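Local coordinates for protein agmatinase (Deinococcus radiodurans, PDB 1WOH) that probably hydrolyses agmatine to putrescine and urea, as a manganese-dependent enzyme of the arginase (ureohydrolase) family, at residues A[251-255]-A[291-296]; A[111-115]-A[297-301]. All coordinates share one frame; numbering follows the deposited sequence.

How the contacts relate
Both contacts use helix 284-302, the last helix of the α/β fold. Contact 1 takes residues 291-296 and contact 2 the next turn or so, 297-301. Contact 1 sets this helix beside helix 251-264. Contact 2 sets it against the corner that leads into strand 114-118 of the parallel sheet. Their centres are about 13 Å apart. The order along the chain is 111-115, 251-255, 291-296, 297-301, so contact 1 is nested inside the loop closed by contact 2. The two meet directly: V293 CG1 packs 3.8 Å from V115 CG1. One helix thus joins the sheet, a neighbouring helix and, at contact 1, a second subunit.

Contact 1. Residues A[251-255]-A[291-296]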
loop_
_atom_site.group_PDB
_atom_site.type_symbol
_atom_site.label_atom_id
_atom_site.label_comp_id
_atom_site.label_asym_id
_atom_site.label_seq_id
_atom_site.Cartn_x
_atom_site.Cartn_y
_atom_site.Cartn_z
ATOM N N TYR A 251 10.014 -10.698 -19.997
ATOM C CA TYR A 251 11.225 -11.185 -19.349
ATOM C C TYR A 251 11.964 -12.088 -20.344
ATOM O O TYR A 251 13.178 -11.993 -20.505
ATOM C CB TYR A 251 10.870 -11.981 -18.084
ATOM C CG TYR A 251 12.066 -12.601 -17.375
ATOM C CD1 TYR A 251 12.605 -12.016 -16.230
ATOM C CD2 TYR A 251 12.665 -13.772 -17.861
ATOM C CE1 TYR A 251 13.714 -12.579 -15.584
ATOM C CE2 TYR A 251 13.771 -14.344 -17.225
ATOM C CZ TYR A 251 14.290 -13.742 -16.088
ATOM O OH TYR A 251 15.387 -14.290 -15.455
ATOM N N ALA A 252 11.213 -12.955 -21.023
ATOM C CA ALA A 252 11.807 -13.885 -21.985
ATOM C C ALA A 252 12.562 -13.195 -23.122
ATOM O O ALA A 252 13.642 -13.627 -23.512
ATOM C CB ALA A 252 10.723 -14.802 -22.553
ATOM N N GLN A 253 12.000 -12.122 -23.660
ATOM C CA GLN A 253 12.662 -11.415 -24.754
ATOM C C GLN A 253 13.956 -10.756 -24.290
ATOM O O GLN A 253 14.991 -10.846 -24.961
ATOM C CB GLN A 253 11.733 -10.355 -25.331
ATOM C CG GLN A 253 10.494 -10.912 -25.983
ATOM C CD GLN A 253 9.557 -9.810 -26.401
ATOM O OE1 GLN A 253 9.278 -8.901 -25.619
ATOM N NE2 GLN A 253 9.059 -9.880 -27.638
ATOM N N GLY A 254 13.895 -10.079 -23.149
ATOM C CA GLY A 254 15.085 -9.430 -22.630
ATOM C C GLY A 254 16.171 -10.461 -22.381
ATOM O O GLY A 254 17.342 -10.252 -22.706
ATOM N N MET A 255 15.773 -11.591 -21.804
ATOM C CA MET A 255 16.703 -12.670 -21.494
ATOM C C MET A 255 17.296 -13.308 -22.752
ATOM O O MET A 255 18.467 -13.695 -22.763
ATOM C CB MET A 255 15.994 -13.726 -20.636
ATOM C CG MET A 255 16.927 -14.646 -19.857
ATOM S SD MET A 255 18.083 -13.740 -18.806
ATOM C CE MET A 255 19.613 -14.093 -19.662
ATOM N N ARG A 291 16.488 -12.426 -10.518
ATOM C CA ARG A 291 16.609 -13.661 -11.282
ATOM C C ARG A 291 17.264 -13.382 -12.630
ATOM O O ARG A 291 18.076 -14.171 -13.114
ATOM C CB ARG A 291 15.242 -14.310 -11.517
ATOM C CG ARG A 291 15.385 -15.631 -12.261
ATOM C CD ARG A 291 14.082 -16.172 -12.800
ATOM N NE ARG A 291 14.313 -16.778 -14.109
ATOM C CZ ARG A 291 13.505 -17.658 -14.687
ATOM N NH1 ARG A 291 12.401 -18.057 -14.072
ATOM N NH2 ARG A 291 13.798 -18.122 -15.895
ATOM N N LEU A 292 16.905 -12.260 -13.246
ATOM C CA LEU A 292 17.485 -11.912 -14.535
ATOM C C LEU A 292 19.001 -11.831 -14.411
ATOM O O LEU A 292 19.730 -12.304 -15.284
ATOM C CB LEU A 292 16.957 -10.556 -15.039
ATOM C CG LEU A 292 17.374 -10.256 -16.484
ATOM C CD1 LEU A 292 16.331 -10.853 -17.426
ATOM C CD2 LEU A 292 17.460 -8.757 -16.736
ATOM N N VAL A 293 19.483 -11.224 -13.329
ATOM C CA VAL A 293 20.925 -11.101 -13.142
ATOM C C VAL A 293 21.539 -12.487 -13.004
ATOM O O VAL A 293 22.545 -12.797 -13.653
ATOM C CB VAL A 293 21.278 -10.262 -11.890
ATOM C CG1 VAL A 293 22.779 -10.312 -11.636
ATOM C CG2 VAL A 293 20.842 -8.805 -12.094
ATOM N N MET A 294 20.924 -13.329 -12.177
ATOM C CA MET A 294 21.446 -14.676 -11.971
ATOM C C MET A 294 21.372 -15.527 -13.236
ATOM O O MET A 294 22.299 -16.289 -13.527
ATOM C CB MET A 294 20.703 -15.388 -10.827
ATOM C CG MET A 294 20.956 -14.804 -9.434
ATOM S SD MET A 294 22.684 -14.455 -9.061
ATOM C CE MET A 294 23.375 -16.154 -9.007
ATOM N N GLU A 295 20.281 -15.408 -13.985
ATOM C CA GLU A 295 20.156 -16.182 -15.209
ATOM C C GLU A 295 21.160 -15.675 -16.237
ATOM O O GLU A 295 21.744 -16.458 -16.989
ATOM C CB GLU A 295 18.739 -16.104 -15.781
ATOM C CG GLU A 295 18.559 -16.969 -17.034
ATOM C CD GLU A 295 17.108 -17.142 -17.439
ATOM O OE1 GLU A 295 16.850 -17.794 -18.472
ATOM O OE2 GLU A 295 16.224 -16.626 -16.730
ATOM N N THR A 296 21.377 -14.364 -16.273
ATOM C CA THR A 296 22.338 -13.823 -17.224
ATOM C C THR A 296 23.726 -14.379 -16.920
ATOM O O THR A 296 24.462 -14.762 -17.830
ATOM C CB THR A 296 22.366 -12.282 -17.186
ATOM O OG1 THR A 296 21.091 -11.779 -17.611
ATOM C CG2 THR A 296 23.443 -11.745 -18.124
#
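The ring of Y251 has L292 over one face and the carboxylate of E295 at its edge. L292 CD1 lies 4.0 Å from the centroid of the Y251 ring, offset toward the rim. This is a CH-pi contact. E295 OE2 sits near the ring plane at the hydroxyl end. Y251 OH donates a 2.8 Å hydrogen bond to E295 OE2, which it meets on the anti side, somewhat out of the carboxylate plane. Ring and carboxylate are turned 37° apart.

The flat guanidinium of R291 has the same carboxylate at its edge. It grips E295 side-on, one helical turn along. R291 NH2 donates to E295 OE2 at 3.0 Å and R291 NE to the same oxygen at 3.2 Å, with E295 OE2 close to the guanidinium plane. One oxygen therefore takes three hydrogen bonds. The arginine charge probably helps keep E295 ionised and a strong acceptor for the tyrosine.

The contact joins two helices of the arginase-family α/β fold, 251-264 and 284-302. They lie in chain order before and after the parallel strand 266-273, on which V293 and T296 of the second helix pack. The two short segments run in similar directions, with axes 11.2 Å apart and crossing at -35°. A second subunit closes the polar end: R291 NH1 forms a salt bridge with E245 of that subunit, and Y251 packs on its D247.

M255 fills the other end. Its chain is bent at chi2 (55°) and again at chi3, which folds the thioether along the second helix. M255 SD touches L292 CD1 at 3.6 Å. M255 CE meets T296 OG1 at 3.4 Å. The proton of that hydroxyl is used within its own helix: T296 OG1 donates to L292 O at 2.7 Å.

Contact 2. Residues A[111-115]-A[297-301]; sequences CRVPV and LCEVF
With chi1 at -175°, V113 has CG1 anti to its own nitrogen and CG2 beside it, and the two methyls go to different partners. V113 CG2 goes to the F301 ring and V113 CG1 to L297. On the helix, F301 has chi1 of -75°, which sets CG opposite the carbonyl carbon and lets the ring extend to R112 and V113.

V113 CG2 touches F301 CZ at 3.9 Å and lies equally close to CE1, meeting the far end of the ring obliquely. The same methyl is 4.2 Å from V300 CG1. V113 CG1 lies 4.1 Å from L297 CD2, as the two side chains slide past each other. V115 CG2 meets the fork of L297, with L297 CD2 at 4.1 Å and CD1 just as near.

R112 comes to the other side of the ring tip. R112 NE is 3.6 Å from F301 CE2. R112 NH2 lies near the ring plane, at its edge, 3.7 Å from F301 CE2. Guanidinium and ring planes are 75° apart. R112 NH2 also has a long, weak ion pair with D30.

The segment 111-115 turns a corner at R112 and V113 and then enters strand 114-118 of the parallel sheet. The contact thus packs the C-terminal part of helix 284-302 against the corner at R112 and V113 and against V115 of the strand. V31 of the adjacent strand 31-36 touches V115, L297 and F301.

Replacing F301 by an alanine removes the ring, which would probably leave V113 CG2 without its aromatic partner and open a gap beside the R112 guanidinium.

The chemistry is apolar inside, with methyls against methyls and ring. R112 is exposed and brings its NH2 to the edge of the F301 ring, so the charged group sits at the outer side of an otherwise apolar contact.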
loop_
_atom_site.group_PDB
_atom_site.type_symbol
_atom_site.label_atom_id
_atom_site.label_comp_id
_atom_site.label_asym_id
_atom_site.label_seq_id
_atom_site.Cartn_x
_atom_site.Cartn_y
_atom_site.Cartn_z
ATOM N N CYS A 111 37.754 -9.739 -9.646
ATOM C CA CYS A 111 36.781 -10.718 -10.112
ATOM C C CYS A 111 36.788 -10.794 -11.626
ATOM O O CYS A 111 37.440 -9.995 -12.297
ATOM C CB CYS A 111 35.372 -10.364 -9.621
ATOM S SG CYS A 111 34.610 -8.931 -10.434
ATOM N N ARG A 112 36.065 -11.765 -12.168
ATOM C CA ARG A 112 35.994 -11.913 -13.612
ATOM C C ARG A 112 34.855 -11.057 -14.150
ATOM O O ARG A 112 35.045 -10.263 -15.069
ATOM C CB ARG A 112 35.781 -13.380 -13.987
ATOM C CG ARG A 112 35.671 -13.628 -15.484
ATOM C CD ARG A 112 36.330 -14.947 -15.863
ATOM N NE ARG A 112 35.932 -16.035 -14.973
ATOM C CZ ARG A 112 36.381 -17.281 -15.068
ATOM N NH1 ARG A 112 37.249 -17.606 -16.017
ATOM N NH2 ARG A 112 35.965 -18.205 -14.211
ATOM N N VAL A 113 33.675 -11.213 -13.566
ATOM C CA VAL A 113 32.517 -10.448 -13.998
ATOM C C VAL A 113 31.910 -9.673 -12.841
ATOM O O VAL A 113 31.368 -10.256 -11.900
ATOM C CB VAL A 113 31.418 -11.349 -14.589
ATOM C CG1 VAL A 113 30.279 -10.480 -15.126
ATOM C CG2 VAL A 113 31.991 -12.230 -15.695
ATOM N N PRO A 114 32.019 -8.339 -12.881
ATOM C CA PRO A 114 31.444 -7.542 -11.798
ATOM C C PRO A 114 29.978 -7.251 -12.107
ATOM O O PRO A 114 29.616 -7.040 -13.261
ATOM C CB PRO A 114 32.297 -6.283 -11.816
ATOM C CG PRO A 114 32.573 -6.116 -13.282
ATOM C CD PRO A 114 32.906 -7.520 -13.727
ATOM N N VAL A 115 29.146 -7.269 -11.073
ATOM C CA VAL A 115 27.722 -6.981 -11.210
ATOM C C VAL A 115 27.427 -5.740 -10.386
ATOM O O VAL A 115 27.622 -5.729 -9.166
ATOM C CB VAL A 115 26.872 -8.150 -10.705
ATOM C CG1 VAL A 115 25.399 -7.776 -10.737
ATOM C CG2 VAL A 115 27.133 -9.376 -11.573
ATOM N N LEU A 297 24.084 -14.434 -15.642
ATOM C CA LEU A 297 25.384 -14.973 -15.260
ATOM C C LEU A 297 25.498 -16.450 -15.652
ATOM O O LEU A 297 26.583 -16.920 -16.004
ATOM C CB LEU A 297 25.610 -14.800 -13.759
ATOM C CG LEU A 297 25.786 -13.349 -13.295
ATOM C CD1 LEU A 297 25.782 -13.284 -11.776
ATOM C CD2 LEU A 297 27.085 -12.783 -13.850
ATOM N N CYS A 298 24.389 -17.181 -15.590
ATOM C CA CYS A 298 24.413 -18.593 -15.979
ATOM C C CYS A 298 24.836 -18.656 -17.434
ATOM O O CYS A 298 25.690 -19.458 -17.812
ATOM C CB CYS A 298 23.030 -19.232 -15.861
ATOM S SG CYS A 298 22.515 -19.665 -14.211
ATOM N N GLU A 299 24.215 -17.805 -18.246
ATOM C CA GLU A 299 24.512 -17.747 -19.667
ATOM C C GLU A 299 25.955 -17.314 -19.882
ATOM O O GLU A 299 26.669 -17.904 -20.689
ATOM C CB GLU A 299 23.568 -16.766 -20.369
ATOM C CG GLU A 299 22.088 -17.157 -20.354
ATOM C CD GLU A 299 21.801 -18.436 -21.126
ATOM O OE1 GLU A 299 22.608 -18.795 -22.007
ATOM O OE2 GLU A 299 20.757 -19.076 -20.862
ATOM N N VAL A 300 26.391 -16.283 -19.161
ATOM C CA VAL A 300 27.763 -15.804 -19.313
ATOM C C VAL A 300 28.784 -16.918 -19.065
ATOM O O VAL A 300 29.622 -17.202 -19.919
ATOM C CB VAL A 300 28.058 -14.625 -18.353
ATOM C CG1 VAL A 300 29.553 -14.329 -18.320
ATOM C CG2 VAL A 300 27.301 -13.385 -18.814
ATOM N N PHE A 301 28.703 -17.568 -17.909
ATOM C CA PHE A 301 29.670 -18.610 -17.603
ATOM C C PHE A 301 29.511 -19.910 -18.384
ATOM O O PHE A 301 30.341 -20.807 -18.265
ATOM C CB PHE A 301 29.702 -18.875 -16.099
ATOM C CG PHE A 301 30.418 -17.807 -15.327
ATOM C CD1 PHE A 301 29.773 -16.624 -14.987
ATOM C CD2 PHE A 301 31.765 -17.950 -15.004
ATOM C CE1 PHE A 301 30.456 -15.597 -14.342
ATOM C CE2 PHE A 301 32.461 -16.930 -14.358
ATOM C CZ PHE A 301 31.805 -15.747 -14.026
#